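PDB 4Y6X: coat protein from Tobacco streak virus, which forms the capsid of the virus, probably as a T=3 icosahedral shell, and binds the viral RNA. Local coordinates for residues 65-70 with 124-129; 97-100 with 106-109. All blocks are in the same frame, centred on the assembly; numbering follows the deposited sequence.

Contact 1 (65-70 with 124-129)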
ATOM      1  N   TYR A  65      16.355   9.529  -1.116  1.00 23.24           N
ATOM      2  CA  TYR A  65      17.747   9.378  -0.747  1.00 24.46           C
ATOM      3  C   TYR A  65      18.328   7.967  -0.821  1.00 25.74           C
ATOM      4  O   TYR A  65      19.458   7.814  -1.222  1.00 27.65           O
ATOM      5  CB  TYR A  65      17.952   9.901   0.638  1.00 24.11           C
ATOM      6  CG  TYR A  65      17.664  11.394   0.677  1.00 29.81           C
ATOM      7  CD1 TYR A  65      18.653  12.339   0.312  1.00 33.97           C
ATOM      8  CD2 TYR A  65      16.415  11.858   0.985  1.00 27.44           C
ATOM      9  CE1 TYR A  65      18.375  13.735   0.349  1.00 33.70           C
ATOM     10  CE2 TYR A  65      16.120  13.213   1.036  1.00 32.61           C
ATOM     11  CZ  TYR A  65      17.106  14.153   0.727  1.00 35.93           C
ATOM     12  OH  TYR A  65      16.792  15.467   0.790  1.00 34.23           O
ATOM     13  N   ARG A  66      17.566   6.939  -0.479  1.00 24.29           N
ATOM     14  CA  ARG A  66      18.106   5.559  -0.471  1.00 25.80           C
ATOM     15  C   ARG A  66      16.996   4.617  -0.820  1.00 23.40           C
ATOM     16  O   ARG A  66      15.853   4.807  -0.386  1.00 24.11           O
ATOM     17  CB  ARG A  66      18.590   5.182   0.930  1.00 28.34           C
ATOM     18  CG  ARG A  66      19.679   6.067   1.451  1.00 35.46           C
ATOM     19  CD  ARG A  66      20.142   5.727   2.862  1.00 36.21           C
ATOM     20  NE  ARG A  66      20.803   4.440   2.949  1.00 36.14           N
ATOM     21  CZ  ARG A  66      21.243   3.918   4.104  1.00 40.20           C
ATOM     22  NH1 ARG A  66      21.055   4.569   5.260  1.00 41.59           N
ATOM     23  NH2 ARG A  66      21.818   2.721   4.130  1.00 37.97           N
ATOM     24  N   LEU A  67      17.313   3.593  -1.551  1.00 22.40           N
ATOM     25  CA  LEU A  67      16.431   2.472  -1.720  1.00 22.32           C
ATOM     26  C   LEU A  67      17.179   1.227  -1.219  1.00 25.83           C
ATOM     27  O   LEU A  67      18.306   0.951  -1.682  1.00 23.14           O
ATOM     28  CB  LEU A  67      16.101   2.325  -3.167  1.00 22.63           C
ATOM     29  CG  LEU A  67      15.410   0.995  -3.505  1.00 25.02           C
ATOM     30  CD1 LEU A  67      14.000   0.895  -2.935  1.00 26.55           C
ATOM     31  CD2 LEU A  67      15.397   0.845  -4.986  1.00 25.35           C
ATOM     32  N   LEU A  68      16.575   0.493  -0.308  1.00 20.65           N
ATOM     33  CA  LEU A  68      17.083  -0.766   0.204  1.00 22.62           C
ATOM     34  C   LEU A  68      16.284  -1.896  -0.332  1.00 23.39           C
ATOM     35  O   LEU A  68      15.023  -1.863  -0.280  1.00 23.10           O
ATOM     36  CB  LEU A  68      16.950  -0.852   1.702  1.00 27.21           C
ATOM     37  CG  LEU A  68      18.039  -0.220   2.590  1.00 30.99           C
ATOM     38  CD1 LEU A  68      18.611   1.061   2.098  1.00 30.78           C
ATOM     39  CD2 LEU A  68      17.574  -0.101   4.038  1.00 30.99           C
ATOM     40  N   ILE A  69      16.972  -2.891  -0.898  1.00 20.72           N
ATOM     41  CA  ILE A  69      16.306  -4.083  -1.285  1.00 23.46           C
ATOM     42  C   ILE A  69      16.990  -5.309  -0.719  1.00 22.53           C
ATOM     43  O   ILE A  69      18.225  -5.331  -0.488  1.00 23.30           O
ATOM     44  CB  ILE A  69      16.096  -4.174  -2.763  1.00 30.35           C
ATOM     45  CG1 ILE A  69      17.377  -4.345  -3.479  1.00 32.34           C
ATOM     46  CG2 ILE A  69      15.420  -2.937  -3.385  1.00 34.09           C
ATOM     47  CD1 ILE A  69      17.165  -5.381  -4.529  1.00 36.08           C
ATOM     48  N   GLY A  70      16.194  -6.329  -0.465  1.00 17.52           N
ATOM     49  CA  GLY A  70      16.728  -7.606   0.004  1.00 19.02           C
ATOM     50  C   GLY A  70      15.990  -8.695  -0.685  1.00 17.70           C
ATOM     51  O   GLY A  70      14.805  -8.548  -0.961  1.00 19.51           O
ATOM     52  N   ARG A 124      14.188   4.485 -13.961  1.00 33.00           N
ATOM     53  CA  ARG A 124      15.054   3.496 -13.339  1.00 32.48           C
ATOM     54  C   ARG A 124      14.342   2.182 -13.022  1.00 32.44           C
ATOM     55  O   ARG A 124      13.151   2.145 -12.739  1.00 29.76           O
ATOM     56  CB  ARG A 124      15.677   4.069 -12.075  1.00 37.49           C
ATOM     57  CG  ARG A 124      16.555   5.294 -12.356  1.00 43.82           C
ATOM     58  CD  ARG A 124      17.748   5.280 -11.449  1.00 52.22           C
ATOM     59  NE  ARG A 124      18.506   6.530 -11.475  1.00 53.24           N
ATOM     60  CZ  ARG A 124      19.310   6.925 -10.489  1.00 57.06           C
ATOM     61  NH1 ARG A 124      19.463   6.170  -9.399  1.00 53.07           N
ATOM     62  NH2 ARG A 124      19.955   8.084 -10.584  1.00 63.40           N
ATOM     63  N   ALA A 125      15.098   1.114 -13.027  1.00 29.98           N
ATOM     64  CA  ALA A 125      14.605  -0.186 -12.649  1.00 29.58           C
ATOM     65  C   ALA A 125      15.681  -0.989 -12.003  1.00 29.89           C
ATOM     66  O   ALA A 125      16.881  -0.728 -12.199  1.00 25.75           O
ATOM     67  CB  ALA A 125      14.062  -0.917 -13.857  1.00 31.54           C
ATOM     68  N   ILE A 126      15.263  -1.988 -11.237  1.00 25.97           N
ATOM     69  CA  ILE A 126      16.195  -2.995 -10.776  1.00 25.99           C
ATOM     70  C   ILE A 126      15.985  -4.217 -11.633  1.00 25.36           C
ATOM     71  O   ILE A 126      14.857  -4.594 -11.900  1.00 24.82           O
ATOM     72  CB  ILE A 126      16.017  -3.254  -9.291  1.00 29.34           C
ATOM     73  CG1 ILE A 126      16.460  -2.004  -8.532  1.00 35.90           C
ATOM     74  CG2 ILE A 126      16.929  -4.395  -8.850  1.00 30.60           C
ATOM     75  CD1 ILE A 126      15.640  -1.806  -7.327  1.00 43.65           C
ATOM     76  N   VAL A 127      17.079  -4.805 -12.083  1.00 24.68           N
ATOM     77  CA  VAL A 127      17.044  -5.910 -12.999  1.00 26.45           C
ATOM     78  C   VAL A 127      17.837  -7.080 -12.445  1.00 24.88           C
ATOM     79  O   VAL A 127      18.945  -6.899 -11.982  1.00 27.84           O
ATOM     80  CB  VAL A 127      17.659  -5.494 -14.364  1.00 30.66           C
ATOM     81  CG1 VAL A 127      17.690  -6.665 -15.347  1.00 29.87           C
ATOM     82  CG2 VAL A 127      16.909  -4.337 -14.976  1.00 32.48           C
ATOM     83  N   TRP A 128      17.263  -8.281 -12.510  1.00 23.46           N
ATOM     84  CA  TRP A 128      17.924  -9.512 -12.127  1.00 25.89           C
ATOM     85  C   TRP A 128      18.174 -10.408 -13.354  1.00 31.38           C
ATOM     86  O   TRP A 128      17.287 -10.530 -14.191  1.00 31.16           O
ATOM     87  CB  TRP A 128      17.060 -10.354 -11.202  1.00 25.21           C
ATOM     88  CG  TRP A 128      16.931  -9.859  -9.848  1.00 23.05           C
ATOM     89  CD1 TRP A 128      17.583 -10.322  -8.774  1.00 23.78           C
ATOM     90  CD2 TRP A 128      16.088  -8.787  -9.398  1.00 23.22           C
ATOM     91  NE1 TRP A 128      17.226  -9.594  -7.648  1.00 24.31           N
ATOM     92  CE2 TRP A 128      16.298  -8.654  -8.016  1.00 24.77           C
ATOM     93  CE3 TRP A 128      15.166  -7.935 -10.029  1.00 25.28           C
ATOM     94  CZ2 TRP A 128      15.623  -7.707  -7.241  1.00 25.25           C
ATOM     95  CZ3 TRP A 128      14.483  -7.003  -9.259  1.00 24.24           C
ATOM     96  CH2 TRP A 128      14.700  -6.911  -7.877  1.00 24.57           C
ATOM     97  N   CYS A 129      19.353 -11.017 -13.415  1.00 31.01           N
ATOM     98  CA  CYS A 129      19.686 -12.055 -14.432  1.00 36.75           C
ATOM     99  C   CYS A 129      20.070 -13.354 -13.726  1.00 29.48           C
ATOM    100  O   CYS A 129      21.121 -13.442 -13.082  1.00 31.51           O
ATOM    101  CB  CYS A 129      20.892 -11.618 -15.274  1.00 42.32           C
ATOM    102  SG  CYS A 129      20.724  -9.937 -15.901  1.00 54.83           S
TER
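Leu67 and Ile69 face Ile126 and Trp128 across two strand segments that run in nearly the same direction, 25° apart, with their axes 11.2 Å from each other at the closest point. No hydrogen bond links the two segments; they meet through apolar side chains. Leu67 and Ile126 reach for each other tip to tip, and the methyls Leu67 CD2 and Ile126 CD1 meet at a close 3.5 Å. The same Ile126 CD1 also touches the short branch of Ile69, whose CG2 lies 4.1 Å away as the two isoleucines slide past each other in opposite directions. The long branch of Ile69 goes elsewhere: chi1 of 68° sets CG1 between the backbone N and the carbonyl carbon, and CD1 then comes obliquely to the indole, 3.9 Å from Trp128 CZ2. Each of the two branches thus has its own partner on 124-129. The packing belongs to the core of the jelly-roll beta-barrel in this C-terminal part of the coat protein, where 65-70 lies in the sheet of strands 25-30, 140-150, 63-73 and 107-117 and 124-129 in the facing sheet. Within its own strand, Ile126 lays CG2 over one face of the Trp128 ring, 3.4 Å above the plane and offset toward the rim. Phe71 and Trp35 meet the indole edge-to-face, and Phe79 joins this aromatic cluster. Leu67 also packs on Met81 and Leu113. On the strand's other side Leu68 touches Phe161 of the second subunit.

Contact 2 (97-100 with 106-109)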
ATOM      1  N   GLY A  97      27.842  -1.028 -11.386  1.00 30.84           N
ATOM      2  CA  GLY A  97      27.298  -1.491 -10.149  1.00 37.92           C
ATOM      3  C   GLY A  97      26.651  -2.872 -10.141  1.00 37.80           C
ATOM      4  O   GLY A  97      26.019  -3.204  -9.156  1.00 37.40           O
ATOM      5  N   ARG A  98      26.746  -3.635 -11.238  1.00 34.72           N
ATOM      6  CA  ARG A  98      26.203  -4.971 -11.287  1.00 29.70           C
ATOM      7  C   ARG A  98      26.847  -5.772 -10.174  1.00 33.74           C
ATOM      8  O   ARG A  98      28.049  -5.673  -9.949  1.00 31.98           O
ATOM      9  CB  ARG A  98      26.517  -5.621 -12.619  1.00 33.98           C
ATOM     10  CG  ARG A  98      26.060  -7.026 -12.669  1.00 38.68           C
ATOM     11  CD  ARG A  98      26.455  -7.813 -13.858  1.00 41.16           C
ATOM     12  NE  ARG A  98      25.694  -7.487 -15.026  1.00 47.00           N
ATOM     13  CZ  ARG A  98      25.238  -8.397 -15.863  1.00 43.90           C
ATOM     14  NH1 ARG A  98      25.325  -9.692 -15.608  1.00 48.71           N
ATOM     15  NH2 ARG A  98      24.672  -7.982 -16.953  1.00 49.69           N
ATOM     16  N   LEU A  99      26.063  -6.558  -9.450  1.00 33.16           N
ATOM     17  CA  LEU A  99      26.587  -7.400  -8.375  1.00 31.86           C
ATOM     18  C   LEU A  99      26.067  -8.826  -8.505  1.00 30.09           C
ATOM     19  O   LEU A  99      25.004  -9.043  -8.998  1.00 28.72           O
ATOM     20  CB  LEU A  99      26.099  -6.862  -7.044  1.00 37.77           C
ATOM     21  CG  LEU A  99      26.755  -5.581  -6.536  1.00 47.05           C
ATOM     22  CD1 LEU A  99      26.093  -5.220  -5.197  1.00 50.30           C
ATOM     23  CD2 LEU A  99      28.274  -5.769  -6.373  1.00 49.65           C
ATOM     24  N   GLY A 100      26.819  -9.781  -7.992  1.00 28.19           N
ATOM     25  CA  GLY A 100      26.461 -11.178  -7.966  1.00 28.33           C
ATOM     26  C   GLY A 100      25.677 -11.556  -6.713  1.00 30.81           C
ATOM     27  O   GLY A 100      25.678 -10.816  -5.702  1.00 29.66           O
ATOM     28  N   TYR A 106      20.437 -14.979   1.271  1.00 24.41           N
ATOM     29  CA  TYR A 106      19.937 -13.594   1.371  1.00 21.28           C
ATOM     30  C   TYR A 106      21.004 -12.642   0.838  1.00 21.34           C
ATOM     31  O   TYR A 106      22.162 -12.696   1.224  1.00 24.89           O
ATOM     32  CB  TYR A 106      19.576 -13.255   2.810  1.00 19.91           C
ATOM     33  CG  TYR A 106      19.031 -11.851   2.949  1.00 22.93           C
ATOM     34  CD1 TYR A 106      17.676 -11.561   2.669  1.00 21.24           C
ATOM     35  CD2 TYR A 106      19.854 -10.790   3.358  1.00 22.69           C
ATOM     36  CE1 TYR A 106      17.154 -10.280   2.766  1.00 22.04           C
ATOM     37  CE2 TYR A 106      19.339  -9.505   3.503  1.00 23.30           C
ATOM     38  CZ  TYR A 106      17.982  -9.250   3.234  1.00 21.79           C
ATOM     39  OH  TYR A 106      17.456  -7.997   3.388  1.00 24.93           O
ATOM     40  N   ARG A 107      20.601 -11.726   0.005  1.00 20.92           N
ATOM     41  CA  ARG A 107      21.448 -10.670  -0.503  1.00 22.19           C
ATOM     42  C   ARG A 107      20.751  -9.348  -0.328  1.00 21.05           C
ATOM     43  O   ARG A 107      19.536  -9.227  -0.541  1.00 19.13           O
ATOM     44  CB  ARG A 107      21.653 -10.963  -1.964  1.00 26.01           C
ATOM     45  CG  ARG A 107      22.492 -10.017  -2.731  1.00 28.50           C
ATOM     46  CD  ARG A 107      23.831 -10.054  -2.067  1.00 36.94           C
ATOM     47  NE  ARG A 107      24.917 -10.002  -3.013  1.00 37.75           N
ATOM     48  CZ  ARG A 107      26.067  -9.379  -2.799  1.00 43.14           C
ATOM     49  NH1 ARG A 107      26.345  -8.790  -1.630  1.00 46.98           N
ATOM     50  NH2 ARG A 107      26.960  -9.352  -3.779  1.00 46.07           N
ATOM     51  N   SER A 108      21.479  -8.315   0.027  1.00 21.28           N
ATOM     52  CA  SER A 108      20.836  -7.023   0.079  1.00 21.44           C
ATOM     53  C   SER A 108      21.675  -5.957  -0.578  1.00 24.98           C
ATOM     54  O   SER A 108      22.801  -6.203  -0.938  1.00 22.27           O
ATOM     55  CB  SER A 108      20.545  -6.667   1.518  1.00 21.98           C
ATOM     56  OG  SER A 108      21.732  -6.579   2.253  1.00 24.55           O
ATOM     57  N   ARG A 109      21.078  -4.799  -0.819  1.00 23.63           N
ATOM     58  CA  ARG A 109      21.768  -3.691  -1.467  1.00 28.35           C
ATOM     59  C   ARG A 109      21.122  -2.387  -1.100  1.00 27.12           C
ATOM     60  O   ARG A 109      19.879  -2.315  -1.030  1.00 24.30           O
ATOM     61  CB  ARG A 109      21.708  -3.859  -2.995  1.00 29.89           C
ATOM     62  CG  ARG A 109      22.404  -2.817  -3.860  1.00 38.14           C
ATOM     63  CD  ARG A 109      23.834  -3.039  -4.154  1.00 43.44           C
ATOM     64  NE  ARG A 109      24.194  -2.519  -5.473  1.00 50.55           N
ATOM     65  CZ  ARG A 109      24.490  -1.241  -5.765  1.00 56.56           C
ATOM     66  NH1 ARG A 109      24.484  -0.284  -4.839  1.00 50.36           N
ATOM     67  NH2 ARG A 109      24.814  -0.914  -7.018  1.00 62.76           N
TER
HETATM   68  O   HOH W   1      24.007  -4.441  -7.359  1.00 47.37           O
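Arg107 and Arg109 extend from one strand toward Leu99 and the carbonyls of Gly97 and Gly100, on a segment running almost antiparallel to theirs. The Arg109 chain leaves CB with CG anti to the backbone N (chi1 -179°), bends at its next two torsions, and crosses Leu99 at about a right angle. Its CD presses closely on the leucine, 3.3 Å from Leu99 CD1, which is equally near Arg109 NE. That NE gives its hydrogen to a water at 2.7 Å, in the guanidinium plane, and the water in turn donates to Gly97 O at 3.0 Å. At the tip, Arg109 NH2 reaches Gly97 O directly but weakly, at 3.4 Å, while NH1 bonds to a residue flanking the segments. Arg107 holds its target more firmly: NE at 2.9 Å and NH2 at 2.7 Å both donate to Gly100 O, side-on, with the oxygen in the guanidinium plane. The far nitrogen, Arg107 NH1, bonds to Asn164 O of the second subunit, tying this edge of the jelly roll to the other half of the domain-swapped dimer. Because the acceptors across the contact are neutral main-chain carbonyls, these bonds bridge the two segments while probably leaving both arginines' positive charge largely uncompensated by 97-100.

Contact 1 lies near the centre of the barrel and is wholly buried, whereas contact 2 sits at the surface, the centres of the two contacts being about 9 Å apart. Both span the same two sheets, through different strands: 63-73 and 125-130 in the interior, 107-117 and 99-101 at one edge of each sheet within this chain. They join through the first sheet, where Ile69 O probably accepts a hydrogen bond from Arg109 N at 2.9 Å. Their chemistry follows their place: methyls and an indole pack without any hydrogen bond between the segments in contact 1, while long arginines, carbonyls and a bridging water close contact 2. The second subunit reaches both, packing Phe161 on Leu68 in one and making several hydrogen bonds in the other.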